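Local coordinates for protein alpha-fucosidase GH29 (Fusarium graminearum, PDB 4NI3) that probably hydrolyses alpha-linked L-fucose from glycoprotein carbohydrate, as a family 29 glycoside hydrolase with alpha-L-fucosidase activity, at residues A[498-503]-A[543-548]; A[304-309]-A[342-347]. One frame throughout, in Å; residues are numbered along the deposited sequence.

Interaction 1: A[498-503]-A[543-548]; sequences PQPERG and RVSDGT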
ATOM      1  N   PRO A 498      -0.927  26.640  -6.297  1.00 19.27           N
ATOM      2  CA  PRO A 498      -2.324  26.864  -6.698  1.00 20.41           C
ATOM      3  C   PRO A 498      -3.253  27.255  -5.545  1.00 20.02           C
ATOM      4  O   PRO A 498      -3.047  26.835  -4.414  1.00 21.65           O
ATOM      5  CB  PRO A 498      -2.734  25.511  -7.270  1.00 23.73           C
ATOM      6  CG  PRO A 498      -1.851  24.516  -6.508  1.00 22.16           C
ATOM      7  CD  PRO A 498      -0.564  25.209  -6.222  1.00 20.51           C
ATOM      8  N   GLN A 499      -4.271  28.054  -5.839  1.00 19.59           N
ATOM      9  CA  GLN A 499      -5.323  28.345  -4.872  1.00 17.97           C
ATOM     10  C   GLN A 499      -6.502  27.415  -5.132  1.00 20.97           C
ATOM     11  O   GLN A 499      -7.143  27.503  -6.167  1.00 20.02           O
ATOM     12  CB  GLN A 499      -5.760  29.814  -4.990  1.00 18.11           C
ATOM     13  CG  GLN A 499      -6.675  30.240  -3.855  1.00 19.35           C
ATOM     14  CD  GLN A 499      -5.930  30.373  -2.551  1.00 17.51           C
ATOM     15  OE1 GLN A 499      -4.732  30.684  -2.523  1.00 19.71           O
ATOM     16  NE2 GLN A 499      -6.627  30.100  -1.453  1.00 19.25           N
ATOM     17  N   PRO A 500      -6.804  26.496  -4.192  1.00 20.64           N
ATOM     18  CA  PRO A 500      -7.933  25.604  -4.442  1.00 21.01           C
ATOM     19  C   PRO A 500      -9.223  26.388  -4.553  1.00 22.18           C
ATOM     20  O   PRO A 500      -9.316  27.432  -3.909  1.00 20.35           O
ATOM     21  CB  PRO A 500      -7.956  24.698  -3.196  1.00 19.40           C
ATOM     22  CG  PRO A 500      -6.572  24.724  -2.698  1.00 21.65           C
ATOM     23  CD  PRO A 500      -6.086  26.146  -2.961  1.00 21.70           C
ATOM     24  N   GLU A 501     -10.193  25.900  -5.321  1.00 20.38           N
ATOM     25  CA  GLU A 501     -11.505  26.528  -5.391  1.00 25.94           C
ATOM     26  C   GLU A 501     -12.103  26.675  -3.994  1.00 22.65           C
ATOM     27  O   GLU A 501     -12.630  27.735  -3.638  1.00 22.21           O
ATOM     28  CB  GLU A 501     -12.444  25.719  -6.283  1.00 25.84           C
ATOM     29  CG  GLU A 501     -13.825  26.336  -6.451  1.00 30.73           C
ATOM     30  CD  GLU A 501     -14.763  25.489  -7.307  1.00 42.30           C
ATOM     31  OE1 GLU A 501     -14.344  24.416  -7.782  1.00 55.81           O
ATOM     32  OE2 GLU A 501     -15.926  25.905  -7.502  1.00 56.45           O
ATOM     33  N   ARG A 502     -12.035  25.602  -3.205  1.00 23.73           N
ATOM     34  CA  ARG A 502     -12.371  25.653  -1.788  1.00 22.90           C
ATOM     35  C   ARG A 502     -11.169  25.137  -1.022  1.00 22.35           C
ATOM     36  O   ARG A 502     -10.753  23.987  -1.209  1.00 24.23           O
ATOM     37  CB  ARG A 502     -13.612  24.817  -1.468  1.00 21.59           C
ATOM     38  CG  ARG A 502     -14.867  25.308  -2.164  1.00 26.18           C
ATOM     39  CD  ARG A 502     -15.290  26.672  -1.656  1.00 25.58           C
ATOM     40  NE  ARG A 502     -16.467  27.188  -2.355  1.00 29.95           N
ATOM     41  CZ  ARG A 502     -16.429  28.100  -3.325  1.00 37.06           C
ATOM     42  NH1 ARG A 502     -15.273  28.606  -3.725  1.00 29.38           N
ATOM     43  NH2 ARG A 502     -17.550  28.513  -3.897  1.00 41.03           N
ATOM     44  N   GLY A 503     -10.579  25.985  -0.187  1.00 18.30           N
ATOM     45  CA  GLY A 503      -9.357  25.621   0.483  1.00 20.44           C
ATOM     46  C   GLY A 503      -8.553  26.845   0.858  1.00 17.48           C
ATOM     47  O   GLY A 503      -9.113  27.936   1.051  1.00 18.70           O
ATOM     48  N   ARG A 543      -3.683  32.525   2.396  1.00 18.10           N
ATOM     49  CA  ARG A 543      -4.753  32.970   1.520  1.00 18.22           C
ATOM     50  C   ARG A 543      -5.893  31.964   1.621  1.00 21.66           C
ATOM     51  O   ARG A 543      -5.728  30.782   1.271  1.00 19.39           O
ATOM     52  CB  ARG A 543      -4.277  33.089   0.084  1.00 21.05           C
ATOM     53  CG  ARG A 543      -5.265  33.756  -0.833  1.00 24.01           C
ATOM     54  CD  ARG A 543      -4.518  34.362  -2.014  1.00 30.20           C
ATOM     55  NE  ARG A 543      -3.704  33.379  -2.733  1.00 32.79           N
ATOM     56  CZ  ARG A 543      -2.646  33.691  -3.472  1.00 38.34           C
ATOM     57  NH1 ARG A 543      -1.976  32.741  -4.105  1.00 36.15           N
ATOM     58  NH2 ARG A 543      -2.269  34.960  -3.581  1.00 40.07           N
ATOM     59  N   VAL A 544      -7.035  32.429   2.122  1.00 16.68           N
ATOM     60  CA  VAL A 544      -8.212  31.581   2.304  1.00 17.45           C
ATOM     61  C   VAL A 544      -9.150  31.792   1.130  1.00 18.27           C
ATOM     62  O   VAL A 544      -9.476  32.947   0.809  1.00 18.04           O
ATOM     63  CB  VAL A 544      -8.911  31.928   3.622  1.00 17.12           C
ATOM     64  CG1 VAL A 544     -10.185  31.094   3.802  1.00 18.46           C
ATOM     65  CG2 VAL A 544      -7.951  31.723   4.796  1.00 19.31           C
ATOM     66  N   SER A 545      -9.563  30.726   0.450  1.00 19.46           N
ATOM     67  CA  SER A 545     -10.441  30.871  -0.715  1.00 19.56           C
ATOM     68  C   SER A 545     -11.838  31.332  -0.349  1.00 19.99           C
ATOM     69  O   SER A 545     -12.274  31.179   0.788  1.00 18.65           O
ATOM     70  CB  SER A 545     -10.546  29.548  -1.480  1.00 21.38           C
ATOM     71  OG  SER A 545      -9.267  29.080  -1.877  1.00 22.01           O
ATOM     72  N   ASP A 546     -12.537  31.888  -1.331  1.00 20.29           N
ATOM     73  CA  ASP A 546     -13.952  32.184  -1.184  1.00 22.17           C
ATOM     74  C   ASP A 546     -14.698  30.928  -0.736  1.00 22.28           C
ATOM     75  O   ASP A 546     -14.316  29.806  -1.086  1.00 21.70           O
ATOM     76  CB  ASP A 546     -14.526  32.713  -2.502  1.00 24.41           C
ATOM     77  CG  ASP A 546     -14.107  34.148  -2.790  1.00 24.61           C
ATOM     78  OD1 ASP A 546     -13.457  34.769  -1.920  1.00 22.97           O
ATOM     79  OD2 ASP A 546     -14.472  34.647  -3.866  1.00 25.57           O
ATOM     80  N   GLY A 547     -15.750  31.125   0.047  1.00 22.24           N
ATOM     81  CA  GLY A 547     -16.560  30.005   0.508  1.00 22.24           C
ATOM     82  C   GLY A 547     -15.864  29.112   1.509  1.00 23.64           C
ATOM     83  O   GLY A 547     -16.361  28.023   1.810  1.00 24.61           O
ATOM     84  N   THR A 548     -14.743  29.574   2.055  1.00 19.78           N
ATOM     85  CA  THR A 548     -13.920  28.775   2.950  1.00 17.86           C
ATOM     86  C   THR A 548     -13.556  29.586   4.202  1.00 19.20           C
ATOM     87  O   THR A 548     -13.515  30.817   4.147  1.00 19.44           O
ATOM     88  CB  THR A 548     -12.616  28.306   2.231  1.00 19.03           C
ATOM     89  OG1 THR A 548     -12.928  27.855   0.906  1.00 21.49           O
ATOM     90  CG2 THR A 548     -11.902  27.187   2.997  1.00 19.43           C
TER
HETATM   91  O   HOH W   1      -2.301  30.270  -4.080  1.00 32.08           O
HETATM   92  O   HOH W   2     -18.537  27.363   0.153  1.00 35.69           O
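The carboxamide of Q499 slots between S545 and R543 and uses both its ends. Its NE2 gives one hydrogen to S545 OG (2.9 Å, N-H...O 167°) and the other to R543 O, with both acceptors close to the amide plane, so the group is fixed in rotation. R543 O is met from above its carbonyl plane. On the other end Q499 OE1 accepts from R543 NE (2.9 Å) at the guanidinium edge and in its plane, while NE stands above the carboxamide plane, the two flat groups being 78° apart. A bend at chi2 (72°) in Q499 turns the amide toward strand 541-544; glutamine suits a buried place that needs donor and acceptor together.

S545 is small enough to sit against the loop, and S545 OG accepts from Q499 and donates to P500 O at 2.6 Å. Its backbone N meets G503 O, which continues the antiparallel pairing of strand 504-507 with strand 541-544 past their ends. This lies in the C-terminal beta region, where S545 to T548 form a type II turn leading from one four-stranded sheet into strand 548-553 of the next. G547 takes the positive phi that such a turn favours.

R502 lays its guanidinium over the turn, with G547 CA 4.0 Å above one face, offset toward the rim; NH1 is hydrogen-bonded to E501 O of its own loop. T548 OG1 accepts from G503 N (3.2 Å) and donates to D546 O, and a glycine at 503 allows the loop backbone angles that a side chain would obstruct.

Interaction 2: A[304-309]-A[342-347]; sequences DAISAS and NISPMA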
ATOM      1  N   ASP A 304      -3.580  -3.885  -2.258  1.00 14.13           N
ATOM      2  CA  ASP A 304      -4.789  -4.295  -2.958  1.00 16.11           C
ATOM      3  C   ASP A 304      -4.516  -5.599  -3.638  1.00 14.24           C
ATOM      4  O   ASP A 304      -3.372  -6.072  -3.657  1.00 14.46           O
ATOM      5  CB  ASP A 304      -5.219  -3.230  -3.974  1.00 18.29           C
ATOM      6  CG  ASP A 304      -6.725  -3.179  -4.198  1.00 18.72           C
ATOM      7  OD1 ASP A 304      -7.451  -4.106  -3.814  1.00 17.31           O
ATOM      8  OD2 ASP A 304      -7.159  -2.178  -4.806  1.00 21.12           O
ATOM      9  N   ALA A 305      -5.560  -6.211  -4.176  1.00 14.95           N
ATOM     10  CA  ALA A 305      -5.477  -7.544  -4.735  1.00 15.39           C
ATOM     11  C   ALA A 305      -5.886  -7.529  -6.195  1.00 16.17           C
ATOM     12  O   ALA A 305      -6.703  -6.724  -6.614  1.00 15.81           O
ATOM     13  CB  ALA A 305      -6.350  -8.504  -3.933  1.00 15.55           C
ATOM     14  N   ILE A 306      -5.344  -8.448  -6.968  1.00 14.23           N
ATOM     15  CA  ILE A 306      -5.656  -8.538  -8.385  1.00 14.05           C
ATOM     16  C   ILE A 306      -7.087  -9.074  -8.630  1.00 13.94           C
ATOM     17  O   ILE A 306      -7.611  -8.932  -9.747  1.00 16.26           O
ATOM     18  CB  ILE A 306      -4.585  -9.424  -9.115  1.00 13.84           C
ATOM     19  CG1 ILE A 306      -4.618  -9.184 -10.636  1.00 16.45           C
ATOM     20  CG2 ILE A 306      -4.663 -10.898  -8.672  1.00 14.79           C
ATOM     21  CD1 ILE A 306      -3.313  -9.582 -11.300  1.00 17.45           C
ATOM     22  N   SER A 307      -7.685  -9.690  -7.596  1.00 13.98           N
ATOM     23  CA  SER A 307      -9.084 -10.119  -7.633  1.00 14.70           C
ATOM     24  C   SER A 307      -9.881  -9.421  -6.542  1.00 17.31           C
ATOM     25  O   SER A 307      -9.397  -9.243  -5.422  1.00 16.71           O
ATOM     26  CB  SER A 307      -9.195 -11.632  -7.431  1.00 15.61           C
ATOM     27  OG  SER A 307     -10.576 -11.982  -7.305  1.00 17.55           O
ATOM     28  N   ALA A 308     -11.125  -9.074  -6.860  1.00 16.50           N
ATOM     29  CA  ALA A 308     -12.047  -8.525  -5.872  1.00 15.38           C
ATOM     30  C   ALA A 308     -12.473  -9.504  -4.783  1.00 17.22           C
ATOM     31  O   ALA A 308     -12.855  -9.079  -3.688  1.00 17.69           O
ATOM     32  CB  ALA A 308     -13.287  -8.015  -6.579  1.00 17.41           C
ATOM     33  N   SER A 309     -12.450 -10.799  -5.077  1.00 15.84           N
ATOM     34  CA  SER A 309     -13.127 -11.766  -4.221  1.00 17.29           C
ATOM     35  C   SER A 309     -12.223 -12.511  -3.258  1.00 16.34           C
ATOM     36  O   SER A 309     -12.704 -13.089  -2.301  1.00 17.76           O
ATOM     37  CB  SER A 309     -13.868 -12.789  -5.075  1.00 18.65           C
ATOM     38  OG  SER A 309     -12.947 -13.617  -5.780  1.00 19.35           O
ATOM     39  N   ASN A 342      -1.211  -7.522  -4.568  1.00 13.01           N
ATOM     40  CA  ASN A 342      -1.209  -8.965  -4.348  1.00 11.95           C
ATOM     41  C   ASN A 342      -1.602  -9.741  -5.595  1.00 13.29           C
ATOM     42  O   ASN A 342      -2.607  -9.397  -6.255  1.00 13.54           O
ATOM     43  CB  ASN A 342      -2.176  -9.314  -3.222  1.00 11.74           C
ATOM     44  CG  ASN A 342      -2.362 -10.795  -3.079  1.00 13.75           C
ATOM     45  OD1 ASN A 342      -1.527 -11.463  -2.475  1.00 13.30           O
ATOM     46  ND2 ASN A 342      -3.438 -11.335  -3.672  1.00 12.94           N
ATOM     47  N   ILE A 343      -0.813 -10.766  -5.915  1.00 13.04           N
ATOM     48  CA  ILE A 343      -1.165 -11.730  -6.950  1.00 13.10           C
ATOM     49  C   ILE A 343      -1.376 -13.103  -6.336  1.00 13.64           C
ATOM     50  O   ILE A 343      -1.102 -13.309  -5.159  1.00 13.35           O
ATOM     51  CB  ILE A 343      -0.102 -11.774  -8.064  1.00 11.85           C
ATOM     52  CG1 ILE A 343       1.251 -12.255  -7.528  1.00 12.82           C
ATOM     53  CG2 ILE A 343      -0.000 -10.378  -8.724  1.00 13.91           C
ATOM     54  CD1 ILE A 343       2.345 -12.301  -8.637  1.00 15.09           C
ATOM     55  N   SER A 344      -1.869 -14.049  -7.145  1.00 13.80           N
ATOM     56  CA  SER A 344      -2.522 -15.240  -6.597  1.00 14.15           C
ATOM     57  C   SER A 344      -2.174 -16.499  -7.376  1.00 13.99           C
ATOM     58  O   SER A 344      -2.960 -16.969  -8.189  1.00 14.60           O
ATOM     59  CB  SER A 344      -4.037 -15.046  -6.618  1.00 15.37           C
ATOM     60  OG  SER A 344      -4.414 -13.939  -5.818  1.00 14.96           O
ATOM     61  N   PRO A 345      -1.003 -17.094  -7.108  1.00 14.52           N
ATOM     62  CA  PRO A 345      -0.652 -18.356  -7.758  1.00 14.43           C
ATOM     63  C   PRO A 345      -1.593 -19.478  -7.341  1.00 14.92           C
ATOM     64  O   PRO A 345      -2.104 -19.490  -6.204  1.00 15.56           O
ATOM     65  CB  PRO A 345       0.767 -18.642  -7.246  1.00 14.10           C
ATOM     66  CG  PRO A 345       1.282 -17.278  -6.736  1.00 14.86           C
ATOM     67  CD  PRO A 345       0.043 -16.607  -6.196  1.00 14.21           C
ATOM     68  N   MET A 346      -1.808 -20.418  -8.244  1.00 15.82           N
ATOM     69  CA  MET A 346      -2.602 -21.601  -7.931  1.00 15.75           C
ATOM     70  C   MET A 346      -1.871 -22.454  -6.913  1.00 15.56           C
ATOM     71  O   MET A 346      -0.683 -22.251  -6.657  1.00 16.51           O
ATOM     72  CB  MET A 346      -2.878 -22.385  -9.218  1.00 16.98           C
ATOM     73  CG  MET A 346      -3.536 -21.528 -10.300  1.00 18.03           C
ATOM     74  SD  MET A 346      -4.210 -22.528 -11.667  1.00 26.52           S
ATOM     75  CE  MET A 346      -2.754 -23.183 -12.415  1.00 38.90           C
ATOM     76  N   ALA A 347      -2.567 -23.425  -6.336  1.00 15.42           N
ATOM     77  CA  ALA A 347      -1.970 -24.261  -5.312  1.00 15.35           C
ATOM     78  C   ALA A 347      -0.709 -24.979  -5.792  1.00 15.77           C
ATOM     79  O   ALA A 347       0.198 -25.188  -4.996  1.00 17.76           O
ATOM     80  CB  ALA A 347      -2.983 -25.275  -4.799  1.00 18.29           C
TER
HETATM   81  O   HOH W   3      -6.011 -11.548  -5.547  1.00 14.93           O
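N342 N donates to D304 O (2.8 Å, N-H...O 169°) and N342 O accepts from I306 N at 3.0 Å, so N342 bonds through its N and its O to the residues before and after A305, the parallel pattern. This is the parallel bridge between A305 and N342, whose side chains share a sheet face; A305 CB, of a residue small enough for the place, lies 4.1 Å from N342 ND2. Beyond the bridge, I306 fills the space against the neighbouring strand end: its CG2 comes 4.0 Å from I343 CA, and CD1 meets I343 CG2. The branched apolar chain suits this buried spot.

In N342, CG anti to the backbone N (chi1 172°) sets the amide beside A305, with OD1 bonded to H34 ND1 and ND2 to W311 O. S344 OG also bonds to W311 O. Water 3 donates to S344 OG at 2.9 Å and accepts from S307 N, with a weak bond from N342 ND2, linking the chain just past each strand. S307 OG in turn accepts from S309 N, an ST turn, and is bonded to K318 O.

The bridge belongs to the last beta-alpha-beta unit of the TIM barrel, strand 300-305, helix 322-334 and strand 337-343, at the C-terminal ends of the strands; I306 and I343 pack against helix 353-369, while N342 and I343 also touch strand 29-33, which closes the barrel.

How the interactions relate
Interaction 2 comes first along the chain and is complete before interaction 1 begins. Their centres lie 42 Å apart, with nearest atoms about 27 Å apart, and they do not touch; they fall on opposite sides of the chain's centre and share no sheet. The 304-309 and 342-347 pair ties the seventh and eighth strands of the parallel barrel at their C-terminal ends, the end where active sites of TIM barrels lie. The 498-503 and 543-548 pair instead fastens a loop to a turn between two small antiparallel sheets in the C-terminal part. One thus helps to build the barrel, the other the beta-rich region appended to it.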